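Long-range contact in enoyl-acyl carrier protein reductase (Uncultured bacterium, PDB 6KIA), which probably reduces the enoyl-acyl carrier protein intermediates of fatty acid synthesis with NADH and is linked to triclosan resistance: residues Q233-A238 against G280-V285. Sequence-based numbering, arbitrary orientation.
Sequences QVRYSA and GIKATV
Y236 and A283 sit paired on neighbouring parallel strands, where Y236 N donates to K282 O (2.9 Å) and Y236 O accepts from T284 N (3.0 Å). Two residues after Y236, A238 N reaches the O of the same T284 at 3.0 Å, in a more bent bond (140° at the hydrogen). Before the strands close up, a water replaces the direct link: it donates to V234 O (2.8 Å) and accepts from K282 N. V234 O also receives R235 NH1, which comes from above its carbonyl plane. With the R235 chain bent at chi2 (-65°), NH1 and NH2 both grip Q233 OE1 end-on, NH1 on a lone pair, while NH2 also bonds S415 O; K282 CG lies over one guanidinium face. On the side of the sheet facing helix 196-219, I281 CG2 meets the Y236 ring at CE1 (3.7 Å), and the phenol OH is held by S220 and R224. T284 OG1, on the other side, bonds G419 O. These strands belong to the mainly parallel sheet of a Rossmann-like fold, with the side chain of A238 about 7 Å from the bound NADH. Direct bonds thus link the strands toward A238, a water where the pairing begins.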
ATOM      1  N   GLN A 233      14.807  19.930  -8.366  1.00 24.70           N
ATOM      2  CA  GLN A 233      14.707  19.041  -7.194  1.00 20.59           C
ATOM      3  C   GLN A 233      14.045  17.733  -7.590  1.00 22.64           C
ATOM      4  O   GLN A 233      13.117  17.718  -8.398  1.00 25.70           O
ATOM      5  CB  GLN A 233      13.896  19.698  -6.074  1.00 23.84           C
ATOM      6  CG  GLN A 233      14.520  20.971  -5.522  1.00 23.84           C
ATOM      7  CD  GLN A 233      15.720  20.693  -4.648  1.00 32.49           C
ATOM      8  OE1 GLN A 233      15.723  19.746  -3.858  1.00 31.03           O
ATOM      9  NE2 GLN A 233      16.742  21.539  -4.758  1.00 32.31           N
ATOM     10  N   VAL A 234      14.520  16.633  -7.023  1.00 20.31           N
ATOM     11  CA  VAL A 234      13.925  15.327  -7.287  1.00 19.88           C
ATOM     12  C   VAL A 234      13.533  14.641  -5.985  1.00 21.74           C
ATOM     13  O   VAL A 234      14.301  14.627  -5.014  1.00 21.73           O
ATOM     14  CB  VAL A 234      14.893  14.430  -8.080  1.00 24.23           C
ATOM     15  CG1 VAL A 234      14.316  13.008  -8.270  1.00 22.83           C
ATOM     16  CG2 VAL A 234      15.205  15.070  -9.415  1.00 21.10           C
ATOM     17  N   ARG A 235      12.329  14.073  -5.972  1.00 19.64           N
ATOM     18  CA  ARG A 235      11.809  13.381  -4.809  1.00 18.74           C
ATOM     19  C   ARG A 235      11.260  12.004  -5.210  1.00 18.30           C
ATOM     20  O   ARG A 235      10.722  11.828  -6.312  1.00 17.54           O
ATOM     21  CB  ARG A 235      10.696  14.203  -4.167  1.00 18.98           C
ATOM     22  CG  ARG A 235      11.088  15.604  -3.742  1.00 18.81           C
ATOM     23  CD  ARG A 235      12.120  15.584  -2.630  1.00 20.37           C
ATOM     24  NE  ARG A 235      12.381  16.938  -2.148  1.00 25.68           N
ATOM     25  CZ  ARG A 235      13.396  17.685  -2.568  1.00 22.02           C
ATOM     26  NH1 ARG A 235      14.248  17.191  -3.446  1.00 23.18           N
ATOM     27  NH2 ARG A 235      13.563  18.913  -2.096  1.00 25.14           N
ATOM     28  N   TYR A 236      11.403  11.040  -4.308  1.00 18.02           N
ATOM     29  CA  TYR A 236      10.774   9.716  -4.443  1.00 17.43           C
ATOM     30  C   TYR A 236       9.913   9.471  -3.222  1.00 20.11           C
ATOM     31  O   TYR A 236      10.339   9.771  -2.107  1.00 20.68           O
ATOM     32  CB  TYR A 236      11.807   8.598  -4.555  1.00 17.63           C
ATOM     33  CG  TYR A 236      12.750   8.792  -5.717  1.00 17.86           C
ATOM     34  CD1 TYR A 236      13.865   9.614  -5.587  1.00 22.52           C
ATOM     35  CD2 TYR A 236      12.509   8.192  -6.950  1.00 18.06           C
ATOM     36  CE1 TYR A 236      14.722   9.824  -6.654  1.00 23.36           C
ATOM     37  CE2 TYR A 236      13.376   8.397  -8.018  1.00 19.37           C
ATOM     38  CZ  TYR A 236      14.467   9.212  -7.855  1.00 20.22           C
ATOM     39  OH  TYR A 236      15.334   9.415  -8.906  1.00 23.77           O
ATOM     40  N   SER A 237       8.700   8.970  -3.430  1.00 18.46           N
ATOM     41  CA  SER A 237       7.856   8.585  -2.298  1.00 17.00           C
ATOM     42  C   SER A 237       7.426   7.142  -2.519  1.00 17.85           C
ATOM     43  O   SER A 237       7.400   6.663  -3.662  1.00 17.30           O
ATOM     44  CB  SER A 237       6.639   9.503  -2.179  1.00 16.83           C
ATOM     45  OG  SER A 237       5.764   9.315  -3.289  1.00 16.93           O
ATOM     46  N   ALA A 238       7.106   6.443  -1.432  1.00 17.03           N
ATOM     47  CA  ALA A 238       6.525   5.114  -1.517  1.00 17.13           C
ATOM     48  C   ALA A 238       5.501   4.996  -0.406  1.00 16.96           C
ATOM     49  O   ALA A 238       5.616   5.655   0.628  1.00 16.79           O
ATOM     50  CB  ALA A 238       7.586   4.006  -1.390  1.00 20.78           C
ATOM     51  N   GLY A 280      22.289  10.845  -0.478  1.00 29.12           N
ATOM     52  CA  GLY A 280      21.827  12.181  -0.823  1.00 30.01           C
ATOM     53  C   GLY A 280      20.577  12.204  -1.678  1.00 33.17           C
ATOM     54  O   GLY A 280      20.140  13.264  -2.131  1.00 32.25           O
ATOM     55  N   ILE A 281      20.000  11.027  -1.904  1.00 31.27           N
ATOM     56  CA  ILE A 281      18.755  10.897  -2.659  1.00 23.41           C
ATOM     57  C   ILE A 281      17.550  11.096  -1.722  1.00 27.79           C
ATOM     58  O   ILE A 281      17.466  10.494  -0.644  1.00 26.36           O
ATOM     59  CB  ILE A 281      18.675   9.523  -3.358  1.00 23.58           C
ATOM     60  CG1 ILE A 281      19.923   9.269  -4.222  1.00 20.18           C
ATOM     61  CG2 ILE A 281      17.379   9.390  -4.179  1.00 26.90           C
ATOM     62  CD1 ILE A 281      20.110   7.803  -4.563  1.00 24.00           C
ATOM     63  N   LYS A 282      16.637  11.973  -2.117  1.00 20.47           N
ATOM     64  CA  LYS A 282      15.458  12.282  -1.301  1.00 22.95           C
ATOM     65  C   LYS A 282      14.328  11.272  -1.540  1.00 25.83           C
ATOM     66  O   LYS A 282      13.351  11.551  -2.254  1.00 25.06           O
ATOM     67  CB  LYS A 282      14.966  13.696  -1.595  1.00 27.36           C
ATOM     68  CG  LYS A 282      15.942  14.811  -1.187  1.00 38.03           C
ATOM     69  CD  LYS A 282      16.457  14.639   0.225  1.00 38.85           C
ATOM     70  CE  LYS A 282      17.531  15.675   0.549  1.00 52.24           C
ATOM     71  NZ  LYS A 282      18.240  15.362   1.828  1.00 58.54           N
ATOM     72  N   ALA A 283      14.481  10.093  -0.954  1.00 24.84           N
ATOM     73  CA  ALA A 283      13.497   9.015  -1.055  1.00 22.90           C
ATOM     74  C   ALA A 283      12.882   8.768   0.321  1.00 24.39           C
ATOM     75  O   ALA A 283      13.610   8.600   1.301  1.00 23.89           O
ATOM     76  CB  ALA A 283      14.161   7.745  -1.601  1.00 18.67           C
ATOM     77  N   THR A 284      11.549   8.764   0.400  1.00 19.97           N
ATOM     78  CA  THR A 284      10.861   8.618   1.664  1.00 20.27           C
ATOM     79  C   THR A 284       9.740   7.578   1.543  1.00 20.21           C
ATOM     80  O   THR A 284       8.889   7.657   0.645  1.00 21.63           O
ATOM     81  CB  THR A 284      10.280   9.968   2.149  1.00 22.71           C
ATOM     82  OG1 THR A 284      11.348  10.931   2.311  1.00 21.52           O
ATOM     83  CG2 THR A 284       9.528   9.808   3.485  1.00 22.17           C
ATOM     84  N   VAL A 285       9.752   6.612   2.450  1.00 18.46           N
ATOM     85  CA  VAL A 285       8.629   5.693   2.614  1.00 19.41           C
ATOM     86  C   VAL A 285       7.683   6.268   3.636  1.00 20.53           C
ATOM     87  O   VAL A 285       8.090   6.598   4.754  1.00 20.94           O
ATOM     88  CB  VAL A 285       9.079   4.296   3.091  1.00 18.11           C
ATOM     89  CG1 VAL A 285       7.862   3.424   3.424  1.00 18.36           C
ATOM     90  CG2 VAL A 285       9.971   3.636   2.036  1.00 21.21           C
TER
HETATM   91  O   HOH W   1      16.607  13.086  -4.843  1.00 27.23           O